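Local coordinates for endo-beta-1,2-glucanase (Talaromyces funiculosus, PDB 6IMV), which hydrolyses internal beta-1,2-glucosidic linkages in beta-1,2-glucans, an endo-acting fungal glycoside hydrolase that also binds the disaccharide sophorose, at residues T122-Q125 against T126-F130; K32-N35 against D36-W40; Y237-G241 against T242-N246. All coordinates share one frame; numbering follows the deposited sequence.

Contact 1: T122-Q125 against T126-F130; sequences TKLQ and TYLRF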
ATOM      1  N   THR A 122      18.338  -2.661  12.163  1.00 15.83           N
ATOM      2  CA  THR A 122      18.969  -3.577  11.205  1.00 15.59           C
ATOM      3  C   THR A 122      18.713  -3.089   9.774  1.00 15.08           C
ATOM      4  O   THR A 122      19.630  -3.062   8.959  1.00 14.04           O
ATOM      5  CB  THR A 122      18.463  -5.013  11.383  1.00 16.05           C
ATOM      6  OG1 THR A 122      18.641  -5.367  12.752  1.00 16.77           O
ATOM      7  CG2 THR A 122      19.180  -6.015  10.511  1.00 15.59           C
ATOM      8  N   LYS A 123      17.462  -2.702   9.492  1.00 14.37           N
ATOM      9  CA  LYS A 123      17.037  -2.271   8.147  1.00 13.81           C
ATOM     10  C   LYS A 123      17.864  -1.063   7.703  1.00 14.32           C
ATOM     11  O   LYS A 123      18.368  -1.062   6.584  1.00 13.57           O
ATOM     12  CB  LYS A 123      15.544  -1.928   8.115  1.00 13.41           C
ATOM     13  CG  LYS A 123      15.025  -1.376   6.792  1.00 13.08           C
ATOM     14  CD  LYS A 123      13.597  -0.861   6.863  1.00 12.72           C
ATOM     15  CE  LYS A 123      12.564  -1.942   7.115  1.00 12.49           C
ATOM     16  NZ  LYS A 123      12.600  -3.006   6.088  1.00 12.47           N
ATOM     17  N   LEU A 124      18.000  -0.056   8.581  1.00 14.41           N
ATOM     18  CA  LEU A 124      18.724   1.168   8.246  1.00 14.96           C
ATOM     19  C   LEU A 124      20.171   0.829   7.863  1.00 15.04           C
ATOM     20  O   LEU A 124      20.699   1.376   6.899  1.00 14.15           O
ATOM     21  CB  LEU A 124      18.706   2.146   9.425  1.00 15.23           C
ATOM     22  CG  LEU A 124      19.424   3.476   9.158  1.00 15.44           C
ATOM     23  CD1 LEU A 124      18.908   4.144   7.882  1.00 15.91           C
ATOM     24  CD2 LEU A 124      19.279   4.419  10.330  1.00 15.68           C
ATOM     25  N   GLN A 125      20.804  -0.060   8.639  1.00 15.57           N
ATOM     26  CA  GLN A 125      22.178  -0.497   8.359  1.00 16.08           C
ATOM     27  C   GLN A 125      22.261  -0.998   6.903  1.00 14.97           C
ATOM     28  O   GLN A 125      23.166  -0.620   6.167  1.00 13.70           O
ATOM     29  CB  GLN A 125      22.634  -1.555   9.368  1.00 17.54           C
ATOM     30  CG  GLN A 125      22.807  -1.007  10.776  1.00 19.42           C
ATOM     31  CD  GLN A 125      23.241  -2.047  11.778  1.00 20.97           C
ATOM     32  OE1 GLN A 125      24.170  -2.812  11.552  1.00 24.09           O
ATOM     33  NE2 GLN A 125      22.575  -2.069  12.919  1.00 23.42           N
ATOM     34  N   THR A 126      21.281  -1.814   6.489  1.00 14.30           N
ATOM     35  CA  THR A 126      21.229  -2.393   5.150  1.00 14.09           C
ATOM     36  C   THR A 126      21.038  -1.302   4.084  1.00 14.37           C
ATOM     37  O   THR A 126      21.715  -1.328   3.036  1.00 14.81           O
ATOM     38  CB  THR A 126      20.131  -3.454   5.057  1.00 14.49           C
ATOM     39  OG1 THR A 126      20.356  -4.395   6.115  1.00 13.83           O
ATOM     40  CG2 THR A 126      20.107  -4.142   3.711  1.00 14.56           C
ATOM     41  N   TYR A 127      20.123  -0.354   4.342  1.00 13.28           N
ATOM     42  CA  TYR A 127      19.893   0.797   3.463  1.00 13.37           C
ATOM     43  C   TYR A 127      21.217   1.534   3.215  1.00 13.90           C
ATOM     44  O   TYR A 127      21.499   1.932   2.091  1.00 13.33           O
ATOM     45  CB  TYR A 127      18.885   1.781   4.069  1.00 12.76           C
ATOM     46  CG  TYR A 127      17.414   1.490   3.867  1.00 12.29           C
ATOM     47  CD1 TYR A 127      16.897   0.200   3.912  1.00 12.30           C
ATOM     48  CD2 TYR A 127      16.516   2.534   3.718  1.00 12.11           C
ATOM     49  CE1 TYR A 127      15.536  -0.037   3.761  1.00 12.43           C
ATOM     50  CE2 TYR A 127      15.155   2.318   3.567  1.00 12.22           C
ATOM     51  CZ  TYR A 127      14.661   1.027   3.592  1.00 12.20           C
ATOM     52  OH  TYR A 127      13.321   0.835   3.447  1.00 12.23           O
ATOM     53  N   LEU A 128      22.008   1.722   4.283  1.00 14.24           N
ATOM     54  CA  LEU A 128      23.227   2.528   4.227  1.00 14.82           C
ATOM     55  C   LEU A 128      24.345   1.779   3.476  1.00 15.20           C
ATOM     56  O   LEU A 128      25.093   2.409   2.727  1.00 15.08           O
ATOM     57  CB  LEU A 128      23.658   2.915   5.649  1.00 15.06           C
ATOM     58  CG  LEU A 128      22.739   3.889   6.397  1.00 15.12           C
ATOM     59  CD1 LEU A 128      23.386   4.386   7.680  1.00 15.61           C
ATOM     60  CD2 LEU A 128      22.335   5.083   5.546  1.00 15.13           C
ATOM     61  N   ARG A 129      24.448   0.456   3.654  1.00 14.77           N
ATOM     62  CA  ARG A 129      25.391  -0.386   2.889  1.00 14.75           C
ATOM     63  C   ARG A 129      25.035  -0.334   1.395  1.00 14.62           C
ATOM     64  O   ARG A 129      25.917  -0.290   0.533  1.00 14.30           O
ATOM     65  CB  ARG A 129      25.382  -1.839   3.380  1.00 15.27           C
ATOM     66  CG  ARG A 129      25.972  -2.054   4.768  1.00 16.16           C
ATOM     67  CD  ARG A 129      26.261  -3.527   5.059  1.00 16.73           C
ATOM     68  NE  ARG A 129      25.116  -4.420   4.856  1.00 17.06           N
ATOM     69  CZ  ARG A 129      24.140  -4.631   5.742  1.00 18.40           C
ATOM     70  NH1 ARG A 129      24.147  -4.004   6.911  1.00 17.57           N
ATOM     71  NH2 ARG A 129      23.166  -5.484   5.464  1.00 17.57           N
ATOM     72  N   PHE A 130      23.735  -0.341   1.087  1.00 14.32           N
ATOM     73  CA  PHE A 130      23.267  -0.253  -0.295  1.00 14.31           C
ATOM     74  C   PHE A 130      23.670   1.093  -0.911  1.00 14.54           C
ATOM     75  O   PHE A 130      24.113   1.150  -2.058  1.00 14.23           O
ATOM     76  CB  PHE A 130      21.749  -0.425  -0.386  1.00 14.08           C
ATOM     77  CG  PHE A 130      21.233  -0.335  -1.799  1.00 13.66           C
ATOM     78  CD1 PHE A 130      21.393  -1.394  -2.676  1.00 13.34           C
ATOM     79  CD2 PHE A 130      20.619   0.822  -2.260  1.00 13.59           C
ATOM     80  CE1 PHE A 130      20.936  -1.304  -3.985  1.00 13.37           C
ATOM     81  CE2 PHE A 130      20.162   0.911  -3.568  1.00 13.21           C
ATOM     82  CZ  PHE A 130      20.317  -0.155  -4.425  1.00 13.05           C
TER
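Lys123 turns its CG away from its own backbone N (chi1 176°), whereas Tyr127, one turn later, swings its CG back beside its own N (chi1 -84°); the two side chains therefore run alongside one another, pointing the same way. The aliphatic part of the lysine does the touching: Lys123 CG lies 3.4 Å from Tyr127 CE1, and Lys123 CD comes to 3.8 Å from Tyr127 OH. Bends at its last two torsions then carry the ammonium toward Glu83, whose OE1 takes both a salt bridge from Lys123 NZ and a hydrogen bond with Tyr127 OH. Gly56 O and Gln86 OE1 also bind this NZ, which would largely offset the charge of this buried group. Lysine suits the place because its methylenes pack alongside the ring while its tip satisfies polar groups beyond it.

Arg129 CG, set beside its own N by chi1 of -69°, sits 3.4 Å from Gln125 O; the bend at chi3 then brings the guanidinium back over the turn. Thr126 CA lies off one guanidinium face, toward its rim. Thr126 OG1, whose stronger partner is Asn55 O, also takes a weak bond from Arg129 NH2 (3.1 Å), and Arg129 NE makes a salt bridge with Asp150. Leu124 CD1 meets Leu128 CG at 4.1 Å, and Leu128 also touches an N-linked sugar. Regular alpha-helical bonding underlies these side chains.

Within the fold, this part of helix 112-133 packs against both helix 186-210, where Trp195 and Trp198 touch Leu124, and strand 57-64, whose Met57 touches Lys123, Thr126 and Tyr127.

Contact 2: K32-N35 against D36-W40; sequences KFIN and DVLFW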
ATOM      1  N   LYS A  32     -14.208  -7.043  17.335  1.00 17.25           N
ATOM      2  CA  LYS A  32     -13.942  -8.403  17.728  1.00 17.91           C
ATOM      3  C   LYS A  32     -13.376  -9.174  16.530  1.00 16.18           C
ATOM      4  O   LYS A  32     -12.403  -9.923  16.660  1.00 14.54           O
ATOM      5  CB  LYS A  32     -15.191  -9.106  18.270  1.00 19.62           C
ATOM      6  CG  LYS A  32     -14.914 -10.542  18.686  1.00 22.11           C
ATOM      7  CD  LYS A  32     -16.071 -11.292  19.297  1.00 24.42           C
ATOM      8  CE  LYS A  32     -15.744 -12.767  19.377  1.00 25.93           C
ATOM      9  NZ  LYS A  32     -16.867 -13.539  19.951  1.00 28.99           N
ATOM     10  N   PHE A  33     -14.015  -9.006  15.370  1.00 15.66           N
ATOM     11  CA  PHE A  33     -13.579  -9.674  14.145  1.00 15.19           C
ATOM     12  C   PHE A  33     -12.168  -9.196  13.775  1.00 13.97           C
ATOM     13  O   PHE A  33     -11.306  -9.993  13.471  1.00 13.67           O
ATOM     14  CB  PHE A  33     -14.573  -9.422  13.009  1.00 15.32           C
ATOM     15  CG  PHE A  33     -14.264 -10.196  11.748  1.00 15.22           C
ATOM     16  CD1 PHE A  33     -14.614 -11.533  11.629  1.00 15.39           C
ATOM     17  CD2 PHE A  33     -13.612  -9.589  10.690  1.00 15.46           C
ATOM     18  CE1 PHE A  33     -14.325 -12.241  10.473  1.00 15.85           C
ATOM     19  CE2 PHE A  33     -13.311 -10.300   9.536  1.00 15.63           C
ATOM     20  CZ  PHE A  33     -13.663 -11.627   9.430  1.00 15.90           C
ATOM     21  N   ILE A  34     -11.947  -7.881  13.847  1.00 13.72           N
ATOM     22  CA  ILE A  34     -10.658  -7.291  13.460  1.00 13.53           C
ATOM     23  C   ILE A  34      -9.537  -7.832  14.362  1.00 13.56           C
ATOM     24  O   ILE A  34      -8.410  -8.026  13.909  1.00 12.80           O
ATOM     25  CB  ILE A  34     -10.756  -5.756  13.475  1.00 13.09           C
ATOM     26  CG1 ILE A  34     -11.482  -5.256  12.226  1.00 13.00           C
ATOM     27  CG2 ILE A  34      -9.392  -5.112  13.639  1.00 13.22           C
ATOM     28  CD1 ILE A  34     -11.943  -3.825  12.302  1.00 13.20           C
ATOM     29  N   ASN A  35      -9.862  -8.078  15.637  1.00 13.67           N
ATOM     30  CA  ASN A  35      -8.917  -8.633  16.600  1.00 14.07           C
ATOM     31  C   ASN A  35      -8.428 -10.011  16.130  1.00 14.34           C
ATOM     32  O   ASN A  35      -7.250 -10.359  16.303  1.00 14.57           O
ATOM     33  CB  ASN A  35      -9.572  -8.692  17.982  1.00 14.81           C
ATOM     34  CG  ASN A  35      -8.629  -9.091  19.085  1.00 14.49           C
ATOM     35  OD1 ASN A  35      -7.640  -8.406  19.322  1.00 15.01           O
ATOM     36  ND2 ASN A  35      -8.955 -10.171  19.769  1.00 15.11           N
ATOM     37  N   ASP A  36      -9.334 -10.802  15.545  1.00 14.54           N
ATOM     38  CA  ASP A  36      -8.978 -12.113  15.000  1.00 15.16           C
ATOM     39  C   ASP A  36      -8.119 -11.940  13.740  1.00 14.48           C
ATOM     40  O   ASP A  36      -7.116 -12.641  13.574  1.00 14.73           O
ATOM     41  CB  ASP A  36     -10.223 -12.959  14.738  1.00 16.16           C
ATOM     42  CG  ASP A  36     -10.849 -13.478  16.023  1.00 16.80           C
ATOM     43  OD1 ASP A  36     -10.205 -13.343  17.077  1.00 17.65           O
ATOM     44  OD2 ASP A  36     -11.968 -14.005  15.964  1.00 17.09           O
ATOM     45  N   VAL A  37      -8.519 -10.994  12.883  1.00 14.27           N
ATOM     46  CA  VAL A  37      -7.827 -10.699  11.634  1.00 13.93           C
ATOM     47  C   VAL A  37      -6.355 -10.365  11.916  1.00 13.74           C
ATOM     48  O   VAL A  37      -5.454 -10.946  11.304  1.00 13.73           O
ATOM     49  CB  VAL A  37      -8.515  -9.568  10.852  1.00 13.51           C
ATOM     50  CG1 VAL A  37      -7.635  -9.067   9.710  1.00 13.32           C
ATOM     51  CG2 VAL A  37      -9.874  -9.996  10.339  1.00 13.34           C
ATOM     52  N   LEU A  38      -6.125  -9.439  12.850  1.00 13.88           N
ATOM     53  CA  LEU A  38      -4.785  -8.939  13.135  1.00 14.22           C
ATOM     54  C   LEU A  38      -3.878 -10.067  13.636  1.00 14.43           C
ATOM     55  O   LEU A  38      -2.695 -10.103  13.291  1.00 15.23           O
ATOM     56  CB  LEU A  38      -4.878  -7.816  14.168  1.00 14.54           C
ATOM     57  CG  LEU A  38      -5.430  -6.495  13.653  1.00 14.67           C
ATOM     58  CD1 LEU A  38      -5.797  -5.586  14.816  1.00 14.99           C
ATOM     59  CD2 LEU A  38      -4.433  -5.824  12.721  1.00 14.66           C
ATOM     60  N   PHE A  39      -4.432 -10.959  14.467  1.00 14.67           N
ATOM     61  CA  PHE A  39      -3.688 -12.088  15.051  1.00 14.59           C
ATOM     62  C   PHE A  39      -3.085 -12.945  13.933  1.00 13.86           C
ATOM     63  O   PHE A  39      -1.885 -13.220  13.928  1.00 13.68           O
ATOM     64  CB  PHE A  39      -4.582 -12.941  15.956  1.00 14.89           C
ATOM     65  CG  PHE A  39      -3.879 -14.103  16.607  1.00 15.34           C
ATOM     66  CD1 PHE A  39      -3.186 -13.927  17.795  1.00 16.16           C
ATOM     67  CD2 PHE A  39      -3.878 -15.364  16.025  1.00 16.29           C
ATOM     68  CE1 PHE A  39      -2.517 -14.986  18.394  1.00 15.87           C
ATOM     69  CE2 PHE A  39      -3.214 -16.425  16.623  1.00 16.40           C
ATOM     70  CZ  PHE A  39      -2.534 -16.232  17.807  1.00 16.81           C
ATOM     71  N   TRP A  40      -3.922 -13.345  12.971  1.00 13.76           N
ATOM     72  CA  TRP A  40      -3.459 -14.238  11.909  1.00 13.79           C
ATOM     73  C   TRP A  40      -2.628 -13.486  10.859  1.00 13.55           C
ATOM     74  O   TRP A  40      -1.643 -14.046  10.348  1.00 13.49           O
ATOM     75  CB  TRP A  40      -4.630 -15.025  11.326  1.00 14.06           C
ATOM     76  CG  TRP A  40      -4.993 -16.134  12.259  1.00 14.04           C
ATOM     77  CD1 TRP A  40      -6.033 -16.152  13.137  1.00 14.44           C
ATOM     78  CD2 TRP A  40      -4.243 -17.341  12.489  1.00 14.52           C
ATOM     79  NE1 TRP A  40      -6.001 -17.302  13.878  1.00 14.94           N
ATOM     80  CE2 TRP A  40      -4.912 -18.049  13.507  1.00 14.52           C
ATOM     81  CE3 TRP A  40      -3.078 -17.894  11.933  1.00 14.78           C
ATOM     82  CZ2 TRP A  40      -4.465 -19.287  13.966  1.00 14.83           C
ATOM     83  CZ3 TRP A  40      -2.633 -19.115  12.391  1.00 15.09           C
ATOM     84  CH2 TRP A  40      -3.325 -19.803  13.390  1.00 15.24           C
TER
HETATM   85  O   HOH W   1     -11.657 -11.443  18.638  1.00 16.13           O
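Phe33 and Val37 pack closely on the buried side of helix 30-41, with Phe33 CE2 3.5 Å from Val37 CG2. Val37 holds CG1 anti to its backbone N (chi1 168°), which puts CG2 beside that N, from where it reaches the ring obliquely at CE2. Beside them, Ile34 and Leu38 point the same way, and Ile34 CG2 packs against Leu38 CD1 at 3.8 Å. Branched and aromatic residues fit here, where helices 394-405 and 433-443 close over them. The backbone is firm too: Leu38 N reaches Ile34 O at 2.9 Å.

The hydrated side is looser. Asp36 N to Lys32 O is a weak bond of 3.4 Å, and Lys32 O also accepts from a water at 2.6 Å. That water donates to Asp36 OD1 at 2.9 Å and accepts from Asn35 ND2, tying three polar groups of one turn together. Asp36 OD2 bonds to Tyr21 OH. With the carboxylate of Asp36 cut back to an alanine, the water is likely to lose one of its acceptors and the Tyr21 hydroxyl its carboxylate mate.

Such a division, apolar residues at i and i+4 inward and polar ones toward water, is characteristic of an amphipathic alpha-helix.

Contact 3: Y237-G241 against T242-N246; sequences YACEG and TSYLN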
ATOM      1  N   TYR A 237      21.068  11.472 -15.271  1.00 16.43           N
ATOM      2  CA  TYR A 237      19.727  10.967 -14.991  1.00 16.01           C
ATOM      3  C   TYR A 237      18.789  11.437 -16.107  1.00 15.91           C
ATOM      4  O   TYR A 237      18.862  12.566 -16.538  1.00 16.87           O
ATOM      5  CB  TYR A 237      19.287  11.445 -13.609  1.00 15.85           C
ATOM      6  CG  TYR A 237      20.191  10.993 -12.486  1.00 15.42           C
ATOM      7  CD1 TYR A 237      20.038   9.741 -11.910  1.00 14.63           C
ATOM      8  CD2 TYR A 237      21.215  11.803 -12.016  1.00 14.64           C
ATOM      9  CE1 TYR A 237      20.867   9.312 -10.890  1.00 14.45           C
ATOM     10  CE2 TYR A 237      22.062  11.379 -11.005  1.00 14.71           C
ATOM     11  CZ  TYR A 237      21.881  10.131 -10.431  1.00 14.59           C
ATOM     12  OH  TYR A 237      22.708   9.695  -9.422  1.00 14.75           O
ATOM     13  N   ALA A 238      17.934  10.545 -16.597  1.00 16.29           N
ATOM     14  CA  ALA A 238      16.930  10.906 -17.567  1.00 16.19           C
ATOM     15  C   ALA A 238      15.668  10.087 -17.307  1.00 16.44           C
ATOM     16  O   ALA A 238      15.745   8.949 -16.851  1.00 16.25           O
ATOM     17  CB  ALA A 238      17.469  10.673 -18.959  1.00 16.91           C
ATOM     18  N   CYS A 239      14.505  10.675 -17.592  1.00 16.84           N
ATOM     19  CA  CYS A 239      13.252   9.925 -17.498  1.00 17.30           C
ATOM     20  C   CYS A 239      13.267   8.780 -18.507  1.00 17.22           C
ATOM     21  O   CYS A 239      13.750   8.935 -19.620  1.00 17.42           O
ATOM     22  CB  CYS A 239      12.028  10.789 -17.764  1.00 16.83           C
ATOM     23  SG  CYS A 239      11.830  12.129 -16.566  1.00 17.22           S
ATOM     24  N   GLU A 240      12.725   7.637 -18.091  1.00 17.19           N
ATOM     25  CA  GLU A 240      12.536   6.514 -18.960  1.00 18.33           C
ATOM     26  C   GLU A 240      11.284   6.770 -19.803  1.00 19.36           C
ATOM     27  O   GLU A 240      10.177   6.863 -19.275  1.00 20.21           O
ATOM     28  CB  GLU A 240      12.417   5.226 -18.151  1.00 18.39           C
ATOM     29  CG  GLU A 240      12.502   3.990 -18.999  1.00 18.92           C
ATOM     30  CD  GLU A 240      12.663   2.722 -18.189  1.00 20.13           C
ATOM     31  OE1 GLU A 240      13.796   2.409 -17.765  1.00 21.30           O
ATOM     32  OE2 GLU A 240      11.660   2.090 -17.941  1.00 19.95           O
ATOM     33  N   GLY A 241      11.484   6.920 -21.115  1.00 19.80           N
ATOM     34  CA  GLY A 241      10.424   7.272 -22.036  1.00 20.17           C
ATOM     35  C   GLY A 241       9.754   8.580 -21.649  1.00 21.06           C
ATOM     36  O   GLY A 241      10.405   9.538 -21.225  1.00 21.55           O
ATOM     37  N   THR A 242       8.427   8.585 -21.746  1.00 22.62           N
ATOM     38  CA  THR A 242       7.617   9.770 -21.575  1.00 24.05           C
ATOM     39  C   THR A 242       6.533   9.503 -20.511  1.00 24.02           C
ATOM     40  O   THR A 242       5.468  10.136 -20.525  1.00 24.07           O
ATOM     41  CB  THR A 242       7.104  10.199 -22.957  1.00 25.41           C
ATOM     42  OG1 THR A 242       6.508  11.483 -22.812  1.00 32.70           O
ATOM     43  CG2 THR A 242       6.114   9.235 -23.574  1.00 25.42           C
ATOM     44  N   SER A 243       6.827   8.587 -19.576  1.00 22.90           N
ATOM     45  CA  SER A 243       5.954   8.245 -18.439  1.00 22.05           C
ATOM     46  C   SER A 243       6.309   9.117 -17.231  1.00 20.44           C
ATOM     47  O   SER A 243       7.417   9.022 -16.689  1.00 18.98           O
ATOM     48  CB  SER A 243       6.073   6.788 -18.063  1.00 23.04           C
ATOM     49  OG  SER A 243       5.381   5.970 -18.988  1.00 26.76           O
ATOM     50  N   TYR A 244       5.348   9.921 -16.779  1.00 18.98           N
ATOM     51  CA  TYR A 244       5.562  10.844 -15.670  1.00 18.77           C
ATOM     52  C   TYR A 244       4.569  10.556 -14.542  1.00 17.52           C
ATOM     53  O   TYR A 244       3.490  10.029 -14.771  1.00 16.44           O
ATOM     54  CB  TYR A 244       5.436  12.294 -16.147  1.00 19.04           C
ATOM     55  CG  TYR A 244       6.285  12.619 -17.346  1.00 19.61           C
ATOM     56  CD1 TYR A 244       7.667  12.675 -17.238  1.00 19.93           C
ATOM     57  CD2 TYR A 244       5.716  12.855 -18.590  1.00 19.95           C
ATOM     58  CE1 TYR A 244       8.463  12.960 -18.336  1.00 20.17           C
ATOM     59  CE2 TYR A 244       6.500  13.146 -19.696  1.00 20.37           C
ATOM     60  CZ  TYR A 244       7.878  13.189 -19.569  1.00 20.71           C
ATOM     61  OH  TYR A 244       8.664  13.472 -20.648  1.00 22.07           O
ATOM     62  N   LEU A 245       4.981  10.903 -13.320  1.00 16.71           N
ATOM     63  CA  LEU A 245       4.098  10.927 -12.168  1.00 16.51           C
ATOM     64  C   LEU A 245       3.224  12.178 -12.274  1.00 16.30           C
ATOM     65  O   LEU A 245       3.604  13.228 -11.782  1.00 16.02           O
ATOM     66  CB  LEU A 245       4.945  10.940 -10.891  1.00 16.00           C
ATOM     67  CG  LEU A 245       5.830   9.716 -10.689  1.00 15.65           C
ATOM     68  CD1 LEU A 245       6.474   9.733  -9.318  1.00 15.33           C
ATOM     69  CD2 LEU A 245       5.030   8.435 -10.875  1.00 16.05           C
ATOM     70  N   ASN A 246       2.072  12.047 -12.947  1.00 16.44           N
ATOM     71  CA  ASN A 246       1.253  13.208 -13.299  1.00 16.29           C
ATOM     72  C   ASN A 246      -0.228  12.980 -12.967  1.00 15.32           C
ATOM     73  O   ASN A 246      -1.101  13.694 -13.499  1.00 15.13           O
ATOM     74  CB  ASN A 246       1.416  13.558 -14.778  1.00 17.18           C
ATOM     75  CG  ASN A 246       0.851  12.504 -15.704  1.00 18.61           C
ATOM     76  OD1 ASN A 246       0.589  11.378 -15.286  1.00 20.04           O
ATOM     77  ND2 ASN A 246       0.628  12.874 -16.956  1.00 19.32           N
TER
HETATM   78  O   HOH W   2       9.326   7.225 -16.735  1.00 15.46           O
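Cys239 and Tyr244 meet across the turn that follows strand 237-239, the sulfur approaching the edge of the tyrosine ring. The tyrosine is worth following outward. From CB, chi1 of -52° sets CG beside the residue's own backbone N, so the ring is folded back over the turn and does not project from it. Over one face lies the backbone of Thr242, whose C sits 3.7 Å above the Tyr244 ring plane, displaced toward the rim near CE2. At the ring edge, CD1 leads to CE1, and Tyr244 CE1 touches Cys239 SG at 3.9 Å. This is a sulfur-aromatic contact: the sulfur lies 5.2 Å from the Tyr244 ring centroid and 83° off the ring normal, almost in its plane. At the tip, Tyr244 OH stands 4.3 Å from Gly241 O, too far for a hydrogen bond. Gln212 and Lys216 also touch this side chain.

Gly241 suits the turn: its positive phi of 57° is easily adopted by glycine, and a beta carbon there would crowd Thr242 N. No direct hydrogen bond joins the two sides. Instead a water bridges them, 2.7 Å from Glu240 O and 2.6 Å from Ser243 O, while Ser243 N is buried without a partner. Backbone bonds of Glu240 to Val220, Ser243 to Ala219 and Leu245 to Val217 hold the flanks. Glu240 makes a salt bridge with Arg160 through its carboxylate.

The disulfide with Cys218 secures the strand side of the turn. Because Cys239 SG belongs to it, the sulfur has no thiol proton to donate and meets the ring through dispersion and, probably, weak electrostatic attraction between the sulfur and the ring's C-H edge.

Overall arrangement
Along the chain the order is contact 2, contact 1, contact 3, and none touches another. Contacts 1 and 2 lie on separate helices, 112-133 and 30-41, with centres about 32 Å apart. Contact 3 comprises strand 237-239, an outer strand of a three-stranded antiparallel sheet, and the loop after it; its centre is about 28 Å from that of contact 1 and about 42 Å from that of contact 2, from which it lies across the chain's centre. The first two are thus turns of helices packed into the body of the enzyme, whereas the third shapes a surface loop close to the bound sugar, with the side chain of Glu240 about 7 Å from a glucose.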